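Local coordinates for 3-ketosteroid-delta4-5alpha-dehydrogenase (Rhodococcus jostii, PDB 4AT2), which binds FAD and probably dehydrogenates 5alpha-reduced 3-ketosteroids to their delta4 products in steroid catabolism, at residues N107-M112 with E123-Y128; P158-G163 with A369-T374. All blocks are in the same frame, centred on the assembly; numbering follows the deposited sequence.

In the fold
Both contacts belong to the FAD-binding domain and follow one another along the chain, with no overlap of the loops they close. Contact 1 comes first: helix 105-115 turns back through a short connection, and helix 122-130 packs against it, so the closure is local and joins two consecutive helices. Helix 132-141 follows, and the chain then reaches 158-163, where contact 2 opens. Its partner, 369-374, arrives more than 200 residues later, just after helix 361-369, so this contact ties the loop before strand 164-165 to the loop before strand 383-385, beside the steroid pocket. The two contacts lie about 28 Å apart between centres.

Contact 1: residues N107-M112 with E123-Y128; sequences NMKTFM and EKITDY
Met108, Met112 and Tyr128 make the aromatic part of this helix-helix contact. Both methyl groups approach the CD2-CE2 side of the Tyr128 ring obliquely: Met108 CE lies 3.8 Å from Tyr128 CE2, and Met112 CE is equally far from Tyr128 CD2. The Met108 chain is fully extended, whereas that of Met112 bends at its last torsion (chi3 79°), which carries its methyl to the ring. Met112 SD, 5.3 Å from the Tyr128 ring centroid, completes a Met-aromatic contact. Unbranched, flexible methionines suit a bulky ring that two side chains must share.

Aliphatic packing continues along the interface, where Ile125 CG2 meets Met112 CB at 3.7 Å and the stem of Lys109 more loosely. Branching at CB lets Ile125 present CG2 to the facing helix close to its own backbone.

Beside this packing, Lys109 stretches out almost straight to give a hydrogen bond from NZ to Thr126 OG1 (2.8 Å); the same ammonium forms a salt bridge with Glu122. Thr126 OG1 also bonds to the Glu122 carbonyl oxygen, one turn back. A long lysine can run its methylenes past Ile125 and Thr126 and still bring its charge to Glu122.

The segments form a roughly antiparallel helix pair (145°, axes 9.2 Å apart) in the FAD-binding domain, the Tyr128 side chain about 8 Å from the FAD. Strand 87-88 borders the pair through Tyr88, whose carbonyl bonds Tyr128 OH, and helix 490-507 packs against Tyr128.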
# COMPACT_ATOMS: atom_id res chain seq x y z
N ASN A 107 24.64 3.27 12.47
CA ASN A 107 24.80 2.76 11.11
C ASN A 107 23.67 1.80 10.74
O ASN A 107 23.10 1.87 9.64
CB ASN A 107 26.16 2.08 10.97
CG ASN A 107 26.48 1.75 9.53
OD1 ASN A 107 26.43 2.62 8.66
ND2 ASN A 107 26.80 0.48 9.27
N MET A 108 23.33 0.93 11.68
CA MET A 108 22.22 0.01 11.49
C MET A 108 20.91 0.77 11.26
O MET A 108 20.14 0.42 10.36
CB MET A 108 22.11 -0.91 12.70
CG MET A 108 21.11 -2.02 12.55
SD MET A 108 21.23 -3.05 14.02
CE MET A 108 19.76 -4.05 13.82
N LYS A 109 20.67 1.80 12.07
CA LYS A 109 19.44 2.60 11.95
C LYS A 109 19.38 3.29 10.58
O LYS A 109 18.33 3.29 9.92
CB LYS A 109 19.35 3.64 13.09
CG LYS A 109 18.18 4.61 12.93
CD LYS A 109 18.19 5.75 13.94
CE LYS A 109 17.22 6.85 13.51
NZ LYS A 109 16.93 7.81 14.61
N THR A 110 20.50 3.85 10.14
CA THR A 110 20.56 4.55 8.86
C THR A 110 20.19 3.60 7.73
O THR A 110 19.38 3.94 6.85
CB THR A 110 21.95 5.18 8.65
OG1 THR A 110 22.18 6.14 9.69
CG2 THR A 110 22.03 5.89 7.28
N PHE A 111 20.75 2.40 7.78
CA PHE A 111 20.39 1.40 6.78
C PHE A 111 18.90 1.06 6.83
O PHE A 111 18.22 1.03 5.79
CB PHE A 111 21.21 0.11 6.91
CG PHE A 111 20.69 -0.99 6.03
CD1 PHE A 111 20.98 -0.99 4.66
CD2 PHE A 111 19.82 -1.95 6.53
CE1 PHE A 111 20.46 -1.97 3.82
CE2 PHE A 111 19.29 -2.92 5.70
CZ PHE A 111 19.62 -2.94 4.35
N MET A 112 18.41 0.76 8.02
CA MET A 112 17.03 0.26 8.15
C MET A 112 16.00 1.30 7.73
O MET A 112 15.02 0.97 7.07
CB MET A 112 16.75 -0.24 9.57
CG MET A 112 17.51 -1.53 9.90
SD MET A 112 17.22 -2.09 11.59
CE MET A 112 15.61 -2.89 11.43
N GLU A 123 11.07 5.80 15.68
CA GLU A 123 11.18 5.47 17.10
C GLU A 123 11.45 3.98 17.30
O GLU A 123 12.34 3.61 18.06
CB GLU A 123 9.92 5.89 17.88
CG GLU A 123 10.02 5.63 19.38
CD GLU A 123 8.69 5.70 20.11
OE1 GLU A 123 7.62 5.64 19.48
OE2 GLU A 123 8.70 5.79 21.35
N LYS A 124 10.67 3.14 16.63
CA LYS A 124 10.80 1.69 16.78
C LYS A 124 12.14 1.19 16.26
O LYS A 124 12.83 0.43 16.93
CB LYS A 124 9.65 0.93 16.11
CG LYS A 124 9.56 -0.53 16.55
CD LYS A 124 8.38 -1.28 15.92
CE LYS A 124 7.07 -0.63 16.33
NZ LYS A 124 6.04 -1.60 16.78
N ILE A 125 12.52 1.62 15.05
CA ILE A 125 13.80 1.21 14.49
C ILE A 125 14.97 1.66 15.37
O ILE A 125 15.88 0.86 15.63
CB ILE A 125 13.95 1.62 13.01
CG1 ILE A 125 13.06 0.69 12.16
CG2 ILE A 125 15.40 1.54 12.56
CD1 ILE A 125 12.95 1.07 10.70
N THR A 126 14.93 2.90 15.86
CA THR A 126 15.99 3.42 16.74
C THR A 126 16.13 2.53 17.98
O THR A 126 17.23 2.08 18.33
CB THR A 126 15.74 4.89 17.13
OG1 THR A 126 15.63 5.68 15.94
CG2 THR A 126 16.91 5.45 17.95
N ASP A 127 14.99 2.24 18.60
CA ASP A 127 14.91 1.39 19.77
C ASP A 127 15.46 -0.03 19.49
O ASP A 127 16.25 -0.56 20.26
CB ASP A 127 13.44 1.34 20.22
CG ASP A 127 13.22 0.41 21.37
OD1 ASP A 127 13.70 0.71 22.47
OD2 ASP A 127 12.51 -0.59 21.18
N TYR A 128 15.03 -0.62 18.38
CA TYR A 128 15.50 -1.94 17.97
C TYR A 128 17.02 -1.95 17.78
O TYR A 128 17.70 -2.92 18.17
CB TYR A 128 14.80 -2.31 16.66
CG TYR A 128 15.06 -3.71 16.15
CD1 TYR A 128 14.37 -4.81 16.67
CD2 TYR A 128 15.96 -3.93 15.10
CE1 TYR A 128 14.59 -6.09 16.18
CE2 TYR A 128 16.19 -5.20 14.61
CZ TYR A 128 15.51 -6.27 15.15
OH TYR A 128 15.74 -7.53 14.65

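Contact 2: residues P158-G163 with A369-T374; sequences PPFDDG and AATTAT
Pro159 and Ala373 bring two irregular loops together, their CA atoms 4.2 Å apart, with no hydrogen bond between the segments. Pro159 contributes the largest single share of the buried surface, with Thr371 next. Its CG touches Thr371 CG2 at 3.8 Å, and the two side chains cross at about a right angle. Farther down, Ala373 CB fits against Pro159 CA (3.9 Å) and approaches the Pro158 carbonyl oxygen; a side chain as small as alanine allows the backbones to come this close.

Phe160 extends the patch outward. With chi1 at -48°, its ring lies over the preceding proline, so that Pro159 CB sits 4.1 Å above the ring plane, over its centre. Its far end also meets Thr371: CZ is 3.9 Å from Thr371 CG2, an oblique approach. Thr371 CG2, anti to the backbone N, thereby touches both Pro159 and Phe160, the apolar arm of a threonine serving a partly exposed site.

Behind this surface an ST turn shapes the second loop. Thr374 N donates a nearly straight bond to Thr372 OG1 (3.0 Å, 168°), while Asp316 bonds the hydroxyls of both threonines. Thr374 itself lines the androstenedione pocket, and the turn probably steadies the backbone at this steroid-contacting residue.

Trp151 flanks Pro159 and Thr371. The first loop lies between helix 132-141 and strand 164-165, the second between helix 361-369 and strand 383-385.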
# COMPACT_ATOMS: atom_id res chain seq x y z
N PRO A 158 22.77 -19.42 4.36
CA PRO A 158 24.08 -20.06 4.34
C PRO A 158 23.91 -21.54 3.96
O PRO A 158 23.02 -22.20 4.52
CB PRO A 158 24.55 -19.92 5.80
CG PRO A 158 23.73 -18.82 6.38
CD PRO A 158 22.39 -18.96 5.71
N PRO A 159 24.69 -22.04 2.99
CA PRO A 159 24.62 -23.46 2.61
C PRO A 159 25.07 -24.38 3.74
O PRO A 159 24.63 -25.54 3.80
CB PRO A 159 25.60 -23.57 1.44
CG PRO A 159 26.44 -22.34 1.50
CD PRO A 159 25.53 -21.28 2.05
N PHE A 160 25.92 -23.86 4.61
CA PHE A 160 26.45 -24.63 5.73
C PHE A 160 25.95 -24.03 7.05
O PHE A 160 24.95 -23.29 7.06
CB PHE A 160 27.98 -24.70 5.64
CG PHE A 160 28.48 -25.07 4.26
CD1 PHE A 160 28.22 -26.34 3.73
CD2 PHE A 160 29.21 -24.16 3.49
CE1 PHE A 160 28.68 -26.68 2.46
CE2 PHE A 160 29.68 -24.51 2.23
CZ PHE A 160 29.41 -25.77 1.71
N ASP A 161 26.61 -24.33 8.15
CA ASP A 161 26.11 -23.89 9.45
C ASP A 161 26.68 -22.55 9.89
O ASP A 161 26.76 -22.28 11.09
CB ASP A 161 26.32 -24.98 10.53
CG ASP A 161 27.79 -25.30 10.78
OD1 ASP A 161 28.63 -24.94 9.93
OD2 ASP A 161 28.10 -25.91 11.83
N ASP A 162 27.08 -21.71 8.94
CA ASP A 162 27.63 -20.39 9.26
C ASP A 162 26.62 -19.49 9.94
O ASP A 162 25.41 -19.61 9.72
CB ASP A 162 28.22 -19.74 8.01
CG ASP A 162 29.38 -20.53 7.45
OD1 ASP A 162 30.38 -20.71 8.18
OD2 ASP A 162 29.27 -21.00 6.31
N GLY A 163 27.12 -18.60 10.79
CA GLY A 163 26.24 -17.79 11.62
C GLY A 163 25.95 -16.39 11.13
O GLY A 163 25.04 -15.74 11.63
N ALA A 369 27.15 -24.14 -11.00
CA ALA A 369 28.10 -24.97 -10.26
C ALA A 369 28.45 -24.37 -8.89
O ALA A 369 29.11 -25.02 -8.07
CB ALA A 369 29.36 -25.18 -11.08
N ALA A 370 28.04 -23.12 -8.68
CA ALA A 370 28.41 -22.37 -7.47
C ALA A 370 27.66 -22.89 -6.26
O ALA A 370 26.55 -23.43 -6.39
CB ALA A 370 28.14 -20.88 -7.67
N THR A 371 28.24 -22.69 -5.09
CA THR A 371 27.71 -23.26 -3.86
C THR A 371 26.45 -22.53 -3.42
O THR A 371 26.46 -21.31 -3.26
CB THR A 371 28.76 -23.19 -2.73
OG1 THR A 371 29.96 -23.85 -3.16
CG2 THR A 371 28.24 -23.85 -1.45
N THR A 372 25.38 -23.29 -3.21
CA THR A 372 24.10 -22.69 -2.81
C THR A 372 23.27 -23.58 -1.88
O THR A 372 23.32 -24.81 -1.98
CB THR A 372 23.25 -22.27 -4.03
OG1 THR A 372 22.03 -21.69 -3.57
CG2 THR A 372 22.90 -23.48 -4.94
N ALA A 373 22.50 -22.94 -1.00
CA ALA A 373 21.53 -23.64 -0.16
C ALA A 373 20.28 -24.04 -0.95
O ALA A 373 19.47 -24.83 -0.47
CB ALA A 373 21.16 -22.80 1.05
N THR A 374 20.12 -23.49 -2.15
CA THR A 374 18.88 -23.67 -2.92
C THR A 374 19.17 -24.18 -4.35
O THR A 374 18.79 -23.52 -5.31
CB THR A 374 18.01 -22.38 -2.95
OG1 THR A 374 18.75 -21.30 -3.52
CG2 THR A 374 17.57 -21.96 -1.55